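Local coordinates for metallo-beta-lactamase 1 (Acinetobacter baumannii, PDB 5MMD), which probably hydrolyses beta-lactam antibiotics to substituted beta-amino acids as a zinc-dependent class B beta-lactamase, making it an agent of antibiotic resistance, at residues A[37-42]-A[128-133]; A[43-48]-A[69-74]. All coordinates share one frame; numbering follows the deposited sequence.

Contact 1: A[37-42]-A[128-133]; sequences LVVISG and DGFLEV
Ser41 sits over one face of the Phe130 ring, its CB 3.6 Å from the ring centroid and only 7° off the normal, a CH-pi contact nearly centred on the aromatic system. Its hydroxyl lies above the same face but displaced from the centre, with OG 3.5 Å from Phe130 CD2; no hydrogen bond is made across these two segments. Phe130 reaches over because its CG lies opposite the backbone N (chi1 -156°), which throws the ring across to strand 32-41. Val39 meets that ring differently: its CG1 comes in at the edge, close to the ring plane, 3.5 Å from Phe130 CE1. The carbonyl of Ile40 arrives obliquely, its O 3.6 Å from the same CE1.

The two segments belong to the two facing sheets of the metallo-beta-lactamase αβ/βα sandwich, so the meeting is side-chain packing rather than strand pairing, and the CA atoms of Val39 and Leu131 stay 8.7 Å apart. Phe130 and Leu131 form a classic beta bulge against strand 123-126, at the start of strand 131-134.

Deeper in, Val39 and Leu131 run past each other in opposite directions, with Val39 CG1 4.0 Å from Leu131 CD2. Ile149 of the second sheet touches all three of Val39, Phe130 and Leu131.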
ATOM      1  N   LEU A  37       1.006  -0.441   6.492  1.00  9.94           N
ATOM      2  CA  LEU A  37       1.995  -0.737   7.534  1.00 11.16           C
ATOM      3  C   LEU A  37       2.391   0.502   8.305  1.00 11.43           C
ATOM      4  O   LEU A  37       2.291   1.629   7.833  1.00 11.54           O
ATOM      5  CB  LEU A  37       3.257  -1.382   6.951  1.00 11.61           C
ATOM      6  CG  LEU A  37       3.140  -2.716   6.191  1.00 10.79           C
ATOM      7  CD1 LEU A  37       4.453  -3.155   5.564  1.00 12.55           C
ATOM      8  CD2 LEU A  37       2.623  -3.841   7.104  1.00 12.26           C
ATOM      9  N   VAL A  38       2.904   0.266   9.501  1.00 12.29           N
ATOM     10  CA  VAL A  38       3.693   1.259  10.184  1.00 13.43           C
ATOM     11  C   VAL A  38       5.074   0.604  10.364  1.00 13.46           C
ATOM     12  O   VAL A  38       5.209  -0.501  10.924  1.00 13.79           O
ATOM     13  CB  VAL A  38       3.083   1.691  11.546  1.00 13.96           C
ATOM     14  CG1 VAL A  38       3.932   2.787  12.196  1.00 14.71           C
ATOM     15  CG2 VAL A  38       1.672   2.133  11.387  1.00 13.60           C
ATOM     16  N   VAL A  39       6.100   1.287   9.873  1.00 13.64           N
ATOM     17  CA  VAL A  39       7.462   0.788   9.945  1.00 14.81           C
ATOM     18  C   VAL A  39       8.343   1.708  10.801  1.00 15.56           C
ATOM     19  O   VAL A  39       8.367   2.925  10.622  1.00 15.78           O
ATOM     20  CB  VAL A  39       8.057   0.671   8.552  1.00 14.99           C
ATOM     21  CG1 VAL A  39       9.475   0.162   8.619  1.00 17.18           C
ATOM     22  CG2 VAL A  39       7.179  -0.186   7.663  1.00 13.25           C
ATOM     23  N   ILE A  40       9.080   1.101  11.712  1.00 16.49           N
ATOM     24  CA  ILE A  40       9.935   1.823  12.631  1.00 16.71           C
ATOM     25  C   ILE A  40      11.409   1.621  12.364  1.00 17.92           C
ATOM     26  O   ILE A  40      11.873   0.494  12.201  1.00 18.44           O
ATOM     27  CB  ILE A  40       9.696   1.387  14.070  1.00 17.04           C
ATOM     28  CG1 ILE A  40       8.220   1.235  14.368  1.00 15.70           C
ATOM     29  CG2 ILE A  40      10.423   2.345  15.062  1.00 18.17           C
ATOM     30  CD1 ILE A  40       7.445   2.444  14.244  1.00 15.81           C
ATOM     31  N   SER A  41      12.143   2.736  12.403  1.00 18.86           N
ATOM     32  CA  SER A  41      13.586   2.735  12.393  1.00 20.69           C
ATOM     33  C   SER A  41      14.100   3.849  13.326  1.00 21.92           C
ATOM     34  O   SER A  41      13.761   5.018  13.162  1.00 21.74           O
ATOM     35  CB  SER A  41      14.110   2.938  10.981  1.00 21.50           C
ATOM     36  OG  SER A  41      15.523   2.928  10.950  1.00 23.04           O
ATOM     37  N   GLY A  42      14.880   3.465  14.335  1.00 23.36           N
ATOM     38  CA  GLY A  42      15.499   4.448  15.215  1.00 25.12           C
ATOM     39  C   GLY A  42      14.478   5.345  15.877  1.00 24.13           C
ATOM     40  O   GLY A  42      14.682   6.539  16.022  1.00 25.01           O
ATOM     41  N   ASP A 128      15.975   7.394   5.121  1.00 23.37           N
ATOM     42  CA  ASP A 128      17.403   7.015   5.028  1.00 24.93           C
ATOM     43  C   ASP A 128      17.582   5.623   4.446  1.00 24.38           C
ATOM     44  O   ASP A 128      18.470   4.839   4.875  1.00 25.15           O
ATOM     45  CB  ASP A 128      18.079   7.071   6.379  1.00 26.33           C
ATOM     46  CG  ASP A 128      18.021   8.436   7.004  1.00 27.48           C
ATOM     47  OD1 ASP A 128      17.956   9.442   6.280  1.00 27.95           O
ATOM     48  OD2 ASP A 128      18.085   8.511   8.244  1.00 28.41           O
ATOM     49  N   GLY A 129      16.740   5.330   3.463  1.00 22.68           N
ATOM     50  CA  GLY A 129      16.860   4.120   2.681  1.00 22.14           C
ATOM     51  C   GLY A 129      16.264   2.916   3.396  1.00 20.99           C
ATOM     52  O   GLY A 129      16.316   1.802   2.894  1.00 20.86           O
ATOM     53  N   PHE A 130      15.656   3.142   4.552  1.00 20.65           N
ATOM     54  CA  PHE A 130      14.988   2.034   5.261  1.00 19.83           C
ATOM     55  C   PHE A 130      13.811   1.507   4.440  1.00 18.68           C
ATOM     56  O   PHE A 130      13.495   0.312   4.521  1.00 19.04           O
ATOM     57  CB  PHE A 130      14.525   2.473   6.653  1.00 19.77           C
ATOM     58  CG  PHE A 130      14.377   1.334   7.636  1.00 20.55           C
ATOM     59  CD1 PHE A 130      13.127   0.826   7.945  1.00 19.29           C
ATOM     60  CD2 PHE A 130      15.489   0.774   8.245  1.00 22.28           C
ATOM     61  CE1 PHE A 130      12.979  -0.211   8.841  1.00 19.52           C
ATOM     62  CE2 PHE A 130      15.343  -0.262   9.166  1.00 22.81           C
ATOM     63  CZ  PHE A 130      14.087  -0.764   9.445  1.00 21.23           C
ATOM     64  N   LEU A 131      13.169   2.375   3.655  1.00 18.36           N
ATOM     65  CA  LEU A 131      12.116   1.952   2.719  1.00 16.91           C
ATOM     66  C   LEU A 131      12.575   2.174   1.282  1.00 17.31           C
ATOM     67  O   LEU A 131      13.102   3.250   0.945  1.00 19.41           O
ATOM     68  CB  LEU A 131      10.811   2.708   2.965  1.00 17.34           C
ATOM     69  CG  LEU A 131      10.274   2.685   4.393  1.00 19.48           C
ATOM     70  CD1 LEU A 131       9.035   3.600   4.479  1.00 20.41           C
ATOM     71  CD2 LEU A 131       9.912   1.241   4.828  1.00 18.88           C
ATOM     72  N   GLU A 132      12.407   1.166   0.437  1.00 15.77           N
ATOM     73  CA  GLU A 132      12.702   1.317  -0.969  1.00 16.06           C
ATOM     74  C   GLU A 132      11.371   1.153  -1.682  1.00 14.81           C
ATOM     75  O   GLU A 132      10.604   0.186  -1.429  1.00 15.33           O
ATOM     76  CB  GLU A 132      13.729   0.316  -1.457  1.00 17.52           C
ATOM     77  CG  GLU A 132      15.031   0.355  -0.649  1.00 18.61           C
ATOM     78  CD  GLU A 132      16.095  -0.613  -1.165  1.00 20.44           C
ATOM     79  OE1 GLU A 132      15.770  -1.568  -1.910  1.00 19.84           O
ATOM     80  OE2 GLU A 132      17.277  -0.374  -0.874  1.00 21.65           O
ATOM     81  N   VAL A 133      11.096   2.122  -2.541  1.00 15.07           N
ATOM     82  CA  VAL A 133       9.850   2.174  -3.315  1.00 13.90           C
ATOM     83  C   VAL A 133      10.150   1.794  -4.749  1.00 14.47           C
ATOM     84  O   VAL A 133      11.174   2.177  -5.299  1.00 17.29           O
ATOM     85  CB  VAL A 133       9.211   3.548  -3.239  1.00 14.56           C
ATOM     86  CG1 VAL A 133       7.822   3.575  -3.949  1.00 13.59           C
ATOM     87  CG2 VAL A 133       9.079   3.976  -1.814  1.00 14.19           C
TER

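Contact 2: A[43-48]-A[69-74]; sequences GKAFII and YELAGS
Strands 44-48 and 70-75 are the two parallel strands of a beta-alpha-beta unit, with helix 54-66 as the connection between them. Four backbone bonds join them: Glu70 N to Gly43 O, Ala45 N to Glu70 O at a short 2.6 Å, Ala72 N to Ala45 O, and Ile47 N to Gly73 O. Lys44 pairs with Glu70 and Ala45 with Leu71, but Ile47 pairs with Ser74, so the register slips by one residue around Ala72 and Gly73.

Phe46 covers the irregular part. A chi1 of -152° swings its ring to the carbonyl side of its own backbone, and it lies over the Gly73-Ser74 peptide: Gly73 O stands 3.6 Å from the ring plane, over its centre, and Ser74 N lies toward the rim of the same face. Gly73 carries no side chain to obstruct this close approach. The methyl of Ala72 meets the ring obliquely, its CB 4.1 Å from Phe46 CD2.

On the other face of the sheet Leu71 bends its CD1 back to the neighbouring strand, 3.3 Å from Ala45 O and 3.9 Å from Ile47 CD1. Ala45, Ile47 and Tyr69 also touch Ile64, and Leu71 touches Val61, both on helix 54-66. Two parallel neighbouring strands joined through a helix that packs on one face of them are typical of the beta-alpha-beta crossover.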
ATOM      1  N   GLY A  43      13.349   4.779  16.258  1.00 22.69           N
ATOM      2  CA  GLY A  43      12.336   5.544  16.953  1.00 22.20           C
ATOM      3  C   GLY A  43      11.406   6.304  16.027  1.00 21.43           C
ATOM      4  O   GLY A  43      10.373   6.801  16.487  1.00 20.36           O
ATOM      5  N   LYS A  44      11.748   6.389  14.740  1.00 20.56           N
ATOM      6  CA  LYS A  44      10.881   7.083  13.779  1.00 19.68           C
ATOM      7  C   LYS A  44       9.917   6.128  13.101  1.00 17.68           C
ATOM      8  O   LYS A  44      10.320   5.057  12.660  1.00 17.47           O
ATOM      9  CB  LYS A  44      11.707   7.792  12.718  1.00 20.34           C
ATOM     10  CG  LYS A  44      12.815   8.680  13.324  1.00 22.92           C
ATOM     11  CD  LYS A  44      13.848   9.132  12.299  0.31 23.77           C
ATOM     12  CE  LYS A  44      14.953   9.980  12.940  1.00 27.48           C
ATOM     13  NZ  LYS A  44      15.952   9.246  13.802  1.00 29.35           N
ATOM     14  N   ALA A  45       8.669   6.566  12.951  1.00 16.65           N
ATOM     15  CA  ALA A  45       7.607   5.752  12.329  1.00 15.64           C
ATOM     16  C   ALA A  45       7.212   6.263  10.949  1.00 16.66           C
ATOM     17  O   ALA A  45       6.993   7.476  10.766  1.00 17.79           O
ATOM     18  CB  ALA A  45       6.385   5.716  13.202  1.00 14.99           C
ATOM     19  N   PHE A  46       7.141   5.359   9.981  1.00 15.07           N
ATOM     20  CA  PHE A  46       6.711   5.756   8.645  1.00 14.25           C
ATOM     21  C   PHE A  46       5.446   4.982   8.317  1.00 12.94           C
ATOM     22  O   PHE A  46       5.397   3.764   8.522  1.00 13.00           O
ATOM     23  CB  PHE A  46       7.791   5.491   7.606  1.00 14.15           C
ATOM     24  CG  PHE A  46       7.703   6.423   6.432  1.00 14.98           C
ATOM     25  CD1 PHE A  46       6.834   6.174   5.417  1.00 14.63           C
ATOM     26  CD2 PHE A  46       8.463   7.571   6.386  1.00 17.35           C
ATOM     27  CE1 PHE A  46       6.731   7.054   4.319  1.00 15.61           C
ATOM     28  CE2 PHE A  46       8.369   8.448   5.301  1.00 17.45           C
ATOM     29  CZ  PHE A  46       7.478   8.174   4.287  1.00 15.83           C
ATOM     30  N   ILE A  47       4.408   5.688   7.881  1.00 12.11           N
ATOM     31  CA  ILE A  47       3.157   5.031   7.459  1.00 11.24           C
ATOM     32  C   ILE A  47       3.174   4.664   5.988  1.00 11.61           C
ATOM     33  O   ILE A  47       3.406   5.525   5.120  1.00 11.98           O
ATOM     34  CB  ILE A  47       1.967   5.913   7.705  1.00 11.60           C
ATOM     35  CG1 ILE A  47       1.832   6.178   9.176  1.00 12.45           C
ATOM     36  CG2 ILE A  47       0.674   5.238   7.212  1.00  9.89           C
ATOM     37  CD1 ILE A  47       1.007   7.401   9.501  1.00 12.94           C
ATOM     38  N   ILE A  48       2.972   3.387   5.707  1.00 10.37           N
ATOM     39  CA  ILE A  48       2.752   2.910   4.339  1.00 10.65           C
ATOM     40  C   ILE A  48       1.242   2.668   4.121  1.00  9.58           C
ATOM     41  O   ILE A  48       0.678   1.679   4.593  1.00  9.79           O
ATOM     42  CB  ILE A  48       3.533   1.635   4.032  1.00 11.04           C
ATOM     43  CG1 ILE A  48       5.035   1.861   4.265  1.00 12.61           C
ATOM     44  CG2 ILE A  48       3.240   1.175   2.594  1.00 10.50           C
ATOM     45  CD1 ILE A  48       5.909   0.573   4.039  1.00 12.83           C
ATOM     46  N   TYR A  69       6.671   6.827  19.544  1.00 20.98           N
ATOM     47  CA  TYR A  69       7.422   6.926  18.294  1.00 21.14           C
ATOM     48  C   TYR A  69       7.321   8.347  17.735  1.00 21.69           C
ATOM     49  O   TYR A  69       6.332   9.049  17.962  1.00 21.73           O
ATOM     50  CB  TYR A  69       6.903   5.949  17.261  1.00 18.87           C
ATOM     51  CG  TYR A  69       7.138   4.477  17.549  1.00 17.91           C
ATOM     52  CD1 TYR A  69       8.389   3.999  17.938  1.00 19.20           C
ATOM     53  CD2 TYR A  69       6.094   3.550  17.394  1.00 16.97           C
ATOM     54  CE1 TYR A  69       8.585   2.651  18.201  1.00 18.68           C
ATOM     55  CE2 TYR A  69       6.283   2.208  17.644  1.00 17.53           C
ATOM     56  CZ  TYR A  69       7.532   1.762  18.047  1.00 18.27           C
ATOM     57  OH  TYR A  69       7.748   0.431  18.278  1.00 18.07           O
ATOM     58  N   GLU A  70       8.332   8.741  16.979  1.00 22.57           N
ATOM     59  CA  GLU A  70       8.312   9.999  16.233  1.00 23.75           C
ATOM     60  C   GLU A  70       7.692   9.750  14.850  1.00 22.91           C
ATOM     61  O   GLU A  70       8.092   8.845  14.136  1.00 23.41           O
ATOM     62  CB  GLU A  70       9.745  10.547  16.142  1.00 27.50           C
ATOM     63  CG  GLU A  70       9.869  11.874  15.443  1.00 29.47           C
ATOM     64  CD  GLU A  70      11.254  12.492  15.557  1.00 32.69           C
ATOM     65  OE1 GLU A  70      12.174  11.904  16.185  1.00 34.73           O
ATOM     66  OE2 GLU A  70      11.417  13.610  15.029  1.00 34.92           O
ATOM     67  N   LEU A  71       6.676  10.503  14.474  1.00 21.20           N
ATOM     68  CA  LEU A  71       6.073  10.253  13.150  1.00 20.17           C
ATOM     69  C   LEU A  71       6.838  11.008  12.095  1.00 19.03           C
ATOM     70  O   LEU A  71       6.966  12.208  12.185  1.00 20.79           O
ATOM     71  CB  LEU A  71       4.607  10.655  13.128  1.00 19.35           C
ATOM     72  CG  LEU A  71       3.861  10.413  11.820  1.00 19.32           C
ATOM     73  CD1 LEU A  71       4.087   8.998  11.240  1.00 17.85           C
ATOM     74  CD2 LEU A  71       2.386  10.635  12.094  1.00 18.98           C
ATOM     75  N   ALA A  72       7.321  10.293  11.090  1.00 17.25           N
ATOM     76  CA  ALA A  72       8.175  10.860  10.059  1.00 18.93           C
ATOM     77  C   ALA A  72       7.410  11.235   8.778  1.00 18.63           C
ATOM     78  O   ALA A  72       7.776  12.175   8.083  1.00 21.06           O
ATOM     79  CB  ALA A  72       9.271   9.888   9.730  1.00 19.07           C
ATOM     80  N   GLY A  73       6.336  10.518   8.482  1.00 17.84           N
ATOM     81  CA  GLY A  73       5.599  10.730   7.243  1.00 16.70           C
ATOM     82  C   GLY A  73       4.765   9.541   6.773  1.00 15.38           C
ATOM     83  O   GLY A  73       4.719   8.486   7.403  1.00 13.79           O
ATOM     84  N   SER A  74       4.120   9.719   5.634  1.00 15.87           N
ATOM     85  CA  SER A  74       3.339   8.644   5.023  1.00 13.71           C
ATOM     86  C   SER A  74       3.610   8.598   3.528  1.00 13.58           C
ATOM     87  O   SER A  74       3.889   9.633   2.900  1.00 16.63           O
ATOM     88  CB  SER A  74       1.839   8.838   5.286  1.00 14.51           C
ATOM     89  OG  SER A  74       1.349   9.906   4.506  1.00 18.24           O
TER

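Overall arrangement
The centres of contacts 1 and 2 are 8 Å apart, and strands 32-41 and 44-48, consecutive in the chain, bring them together. These strands are antiparallel neighbours in the seven-stranded sheet, with probable hydrogen bonds from Phe46 N to Val39 O and from Ile48 N to Leu37 O, each 2.8 Å. Contact 2 extends that sheet by a further strand; contact 1 ties it to the five-stranded sheet. Between them Leu131 CD1 packs on Phe46 CD1 at 3.5 Å, while Ile40 CD1 reaches Ala45 CB at 3.6 Å. Both contacts lie away from the zinc sites, whose ligands include His78, His80 and Asp82, just beyond strand 70-75.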